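Long-range contacts in xylulose kinase (Escherichia coli, PDB 2ITM), which phosphorylates D-xylulose to D-xylulose 5-phosphate at the expense of ATP, acting as a homodimeric sugar kinase of the FGGY family: residues A25-K30 with D53-A58; A110-S115 with D186-A191. One frame throughout, in Å; residues are numbered along the deposited sequence.

Contact 1: residues A25-K30 with D53-A58; sequences AAQTEK and DRAMKA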
# COMPACT_ATOMS: atom_id res chain seq x y z
N ALA A 25 27.43 -33.18 17.04
CA ALA A 25 26.07 -33.64 16.93
C ALA A 25 25.09 -32.60 17.45
O ALA A 25 25.41 -31.84 18.32
CB ALA A 25 25.86 -34.96 17.64
N ALA A 26 23.90 -32.59 16.88
CA ALA A 26 22.83 -31.68 17.26
C ALA A 26 21.50 -32.38 17.28
O ALA A 26 21.31 -33.39 16.65
CB ALA A 26 22.76 -30.54 16.36
N GLN A 27 20.58 -31.82 18.03
CA GLN A 27 19.27 -32.36 18.13
C GLN A 27 18.28 -31.28 18.50
O GLN A 27 18.55 -30.47 19.35
CB GLN A 27 19.25 -33.53 19.08
CG GLN A 27 17.98 -34.29 19.11
CD GLN A 27 17.63 -34.95 17.80
OE1 GLN A 27 18.29 -35.86 17.39
NE2 GLN A 27 16.59 -34.49 17.17
N THR A 28 17.13 -31.29 17.84
CA THR A 28 16.07 -30.32 18.08
C THR A 28 14.72 -30.92 18.40
O THR A 28 14.35 -31.95 17.90
CB THR A 28 15.91 -29.39 16.88
OG1 THR A 28 17.00 -28.51 16.77
CG2 THR A 28 14.86 -28.46 17.12
N GLU A 29 13.96 -30.24 19.24
CA GLU A 29 12.62 -30.68 19.57
C GLU A 29 11.68 -29.50 19.62
O GLU A 29 12.02 -28.46 20.16
CB GLU A 29 12.60 -31.39 20.91
CG GLU A 29 13.30 -32.74 20.92
CD GLU A 29 12.47 -33.81 20.28
OE1 GLU A 29 11.25 -33.81 20.50
OE2 GLU A 29 13.04 -34.63 19.54
N LYS A 30 10.49 -29.67 19.07
CA LYS A 30 9.57 -28.57 18.94
C LYS A 30 8.84 -28.27 20.22
O LYS A 30 8.72 -29.11 21.09
CB LYS A 30 8.60 -28.81 17.77
CG LYS A 30 9.22 -28.51 16.42
CD LYS A 30 8.21 -28.56 15.29
CE LYS A 30 8.88 -28.97 14.00
NZ LYS A 30 8.38 -28.23 12.82
N ASP A 53 14.43 -33.40 27.68
CA ASP A 53 14.68 -34.82 27.89
C ASP A 53 14.73 -35.61 26.59
O ASP A 53 15.71 -36.25 26.28
CB ASP A 53 13.63 -35.41 28.83
CG ASP A 53 13.99 -36.78 29.34
OD1 ASP A 53 13.11 -37.64 29.36
OD2 ASP A 53 15.12 -37.09 29.77
N ARG A 54 13.65 -35.55 25.83
CA ARG A 54 13.59 -36.07 24.48
C ARG A 54 14.83 -35.78 23.66
O ARG A 54 15.44 -36.67 23.10
CB ARG A 54 12.37 -35.48 23.79
CG ARG A 54 11.91 -36.21 22.57
CD ARG A 54 10.46 -35.94 22.22
NE ARG A 54 10.19 -36.08 20.79
CZ ARG A 54 8.98 -35.97 20.25
NH1 ARG A 54 7.93 -35.72 21.01
NH2 ARG A 54 8.82 -36.12 18.94
N ALA A 55 15.17 -34.50 23.57
CA ALA A 55 16.28 -34.06 22.75
C ALA A 55 17.61 -34.67 23.17
O ALA A 55 18.40 -35.06 22.34
CB ALA A 55 16.36 -32.56 22.77
N MET A 56 17.84 -34.73 24.47
CA MET A 56 19.10 -35.21 24.99
C MET A 56 19.18 -36.72 24.81
O MET A 56 20.24 -37.28 24.63
CB MET A 56 19.23 -34.86 26.47
CG MET A 56 19.48 -33.39 26.75
SD MET A 56 21.06 -32.83 26.15
CE MET A 56 22.08 -33.66 27.31
N LYS A 57 18.03 -37.37 24.88
CA LYS A 57 17.96 -38.79 24.62
C LYS A 57 18.22 -39.10 23.16
O LYS A 57 18.94 -40.01 22.84
CB LYS A 57 16.62 -39.35 25.09
CG LYS A 57 16.61 -39.73 26.55
CD LYS A 57 15.22 -39.87 27.14
CE LYS A 57 15.31 -40.20 28.60
NZ LYS A 57 14.01 -40.36 29.23
N ALA A 58 17.63 -38.30 22.28
CA ALA A 58 17.90 -38.44 20.87
C ALA A 58 19.36 -38.18 20.52
O ALA A 58 19.96 -38.88 19.72
CB ALA A 58 16.99 -37.57 20.07
O HOH W 1 12.47 -37.22 19.34

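Contact 2: residues A110-S115 with D186-A191; sequences ARVPQS and DVMLQA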
# COMPACT_ATOMS: atom_id res chain seq x y z
N ALA A 110 6.36 4.59 37.87
CA ALA A 110 5.88 5.66 38.69
C ALA A 110 6.31 5.39 40.12
O ALA A 110 6.77 6.26 40.81
CB ALA A 110 4.42 5.75 38.61
N ARG A 111 6.16 4.14 40.53
CA ARG A 111 6.54 3.72 41.86
C ARG A 111 8.03 3.87 42.08
O ARG A 111 8.42 4.32 43.08
CB ARG A 111 6.21 2.26 42.07
CG ARG A 111 4.96 1.95 42.73
CD ARG A 111 4.74 0.46 42.83
NE ARG A 111 3.35 0.08 42.73
CZ ARG A 111 2.84 -1.02 43.20
NH1 ARG A 111 3.62 -1.89 43.79
NH2 ARG A 111 1.56 -1.26 43.09
N VAL A 112 8.84 3.47 41.14
CA VAL A 112 10.27 3.58 41.31
C VAL A 112 10.90 4.53 40.33
O VAL A 112 11.39 4.15 39.32
CB VAL A 112 10.97 2.23 41.27
CG1 VAL A 112 12.32 2.33 41.75
CG2 VAL A 112 10.25 1.27 42.08
N PRO A 113 10.84 5.80 40.69
CA PRO A 113 11.34 6.91 39.91
C PRO A 113 12.71 6.69 39.33
O PRO A 113 13.03 7.15 38.25
CB PRO A 113 11.41 8.00 40.96
CG PRO A 113 11.00 7.39 42.17
CD PRO A 113 11.25 5.96 42.08
N GLN A 114 13.52 5.98 40.07
CA GLN A 114 14.85 5.69 39.61
C GLN A 114 14.99 4.35 38.92
O GLN A 114 16.07 3.88 38.70
CB GLN A 114 15.79 5.81 40.76
CG GLN A 114 16.24 7.21 40.94
CD GLN A 114 17.46 7.27 41.77
OE1 GLN A 114 17.51 6.70 42.83
NE2 GLN A 114 18.46 7.95 41.29
N SER A 115 13.88 3.75 38.57
CA SER A 115 13.95 2.48 37.93
C SER A 115 14.79 2.40 36.70
O SER A 115 15.49 1.46 36.54
CB SER A 115 12.60 1.88 37.74
OG SER A 115 12.15 2.10 36.45
N ASP A 186 17.14 -4.18 45.93
CA ASP A 186 16.15 -4.26 46.99
C ASP A 186 14.98 -3.35 46.68
O ASP A 186 13.83 -3.70 46.92
CB ASP A 186 16.78 -3.92 48.34
CG ASP A 186 17.62 -5.05 48.91
OD1 ASP A 186 17.53 -6.18 48.41
OD2 ASP A 186 18.40 -4.90 49.86
N VAL A 187 15.28 -2.19 46.13
CA VAL A 187 14.28 -1.22 45.72
C VAL A 187 13.30 -1.80 44.71
O VAL A 187 12.11 -1.69 44.85
CB VAL A 187 14.93 0.03 45.10
CG1 VAL A 187 13.91 0.99 44.64
CG2 VAL A 187 15.86 0.66 46.11
N MET A 188 13.84 -2.44 43.68
CA MET A 188 13.02 -2.95 42.61
C MET A 188 12.14 -4.11 43.10
O MET A 188 11.01 -4.25 42.67
CB MET A 188 13.88 -3.34 41.42
CG MET A 188 14.46 -2.17 40.65
SD MET A 188 13.27 -0.95 40.11
CE MET A 188 12.29 -1.94 39.02
N LEU A 189 12.69 -4.92 44.02
CA LEU A 189 12.01 -6.11 44.54
C LEU A 189 10.91 -5.75 45.49
O LEU A 189 9.80 -6.22 45.37
CB LEU A 189 13.00 -7.03 45.24
CG LEU A 189 13.96 -7.85 44.37
CD1 LEU A 189 15.26 -8.14 45.06
CD2 LEU A 189 13.30 -9.12 43.89
N GLN A 190 11.23 -4.89 46.45
CA GLN A 190 10.22 -4.35 47.35
C GLN A 190 9.01 -3.82 46.60
O GLN A 190 7.88 -4.10 46.94
CB GLN A 190 10.84 -3.27 48.22
CG GLN A 190 11.00 -3.68 49.67
CD GLN A 190 12.42 -3.51 50.18
OE1 GLN A 190 13.12 -2.57 49.81
NE2 GLN A 190 12.84 -4.42 51.05
N ALA A 191 9.28 -3.05 45.55
CA ALA A 191 8.24 -2.38 44.78
C ALA A 191 7.29 -3.37 44.15
O ALA A 191 6.19 -3.02 43.77
CB ALA A 191 8.85 -1.51 43.72

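Contact 1: residues A25-K30 with D53-A58
Glu29 and Arg54 meet through opposite charges, while Glu29 and Gln27 lay their aliphatic parts against Ala55 and Ala58. The side chains of Glu29 and Arg54 cross at about a right angle. Arg54 runs out straight from CG to NE, with CG anti to its main-chain nitrogen (chi1 -162°), whereas Glu29 bends at chi2, which brings OE1, as modelled, over one face of the guanidinium, the carboxylate and guanidinium planes 48° apart. The salt bridge joins Glu29 OE1 and Arg54 NE at 2.5 Å, but OE1 is modelled too close to Arg54 CD, so its place, and the shortness of the bridge, are doubtful. The N-H of Arg54 NE goes instead to a water at the guanidinium edge and in its plane, 2.9 Å from NE; the water in turn donates to Glu29 OE2 at 2.7 Å, a bridge that does not depend on OE1. Nearer the backbone, Glu29 CG packs 3.6 Å from Ala55 CB. With an alanine in place of Glu29, Arg54 would probably lose its carboxylate mate, the water its acceptor OE2, and the Ala55 methyl the packing of CG. Two residues earlier on the same side of the strand, Gln27 bends at chi2 and sets CG 3.3 Å from Ala55 O and 3.6 Å from Ala58 CB, a van der Waals approach to the helix backbone. Strand 23-30 and helix 45-62 run nearly antiparallel here, their local axes at 152° and 7.5 Å apart at closest approach. The strand is outermost in its mixed sheet within the chain; backbone hydrogen bonds between Gln27 and Val14 and between Glu29 and Val12 tie it to strand 11-17. The helix lies over the sheet face at this outer strand, and Met56 touches Val14 of the adjoining strand.

Contact 2: residues A110-S115 with D186-A191
Val112 points its side chain at segment 186-191 and meets Val187, Met188 and Ala191 with two methyls. From CB, which lies 4.1 Å from Met188 SD, the chain forks. CG1, anti to the backbone nitrogen (chi1 -166°), touches Val187 CG1 at 3.6 Å and Met188 SD at 3.8 Å; CG2 goes the other way and rests 3.5 Å from Ala191 CB. The fork thus spans residues four apart, Val187 and Ala191, which are joined by the backbone bond Ala191 N to Val187 O. Met188 bends at chi2, which sets SD 3.8 Å from Ser115 CB. A single polar link flanks this apolar patch: Arg111 NH1 gives a weak hydrogen bond to Ala191 O, 2.8 Å long but bent to 129° at the hydrogen, with the oxygen at the guanidinium edge, near its plane. Val112 is where the chain leaves helical geometry after helix 102-111, and it opens a type I beta turn closed by Ser115 N to Val112 O at 2.6 Å. Gln114 then takes the N-cap position of helix 115-119. The arrangement is a type I turn linking two consecutive helices, packed on the short helix 186-190, with Leu108 extending the apolar contact to Met188 and Ala191, within the N-terminal FGGY domain.

How the contacts relate
Both contacts belong to the N-terminal FGGY domain, yet they are separate: their centres lie 41 Å apart, their nearest atoms about 29 Å, and contact 1 closes along the chain before contact 2 opens. Contact 1 joins an outer strand of the six-stranded sheet to a helix, and that same sheet includes strand 2-7, which carries Asp6, a residue inferred to be important for activity; the side chains of Ala55 and Asp6 are about 10 Å apart. Contact 2 instead joins a turn between two helices to a short helix, away from the catalytic and sugar-binding residues. Neither includes a residue of the xylulose pocket, such as His78 or the presumed proton acceptor Asp233, and no other protein chain of the assembly touches either one.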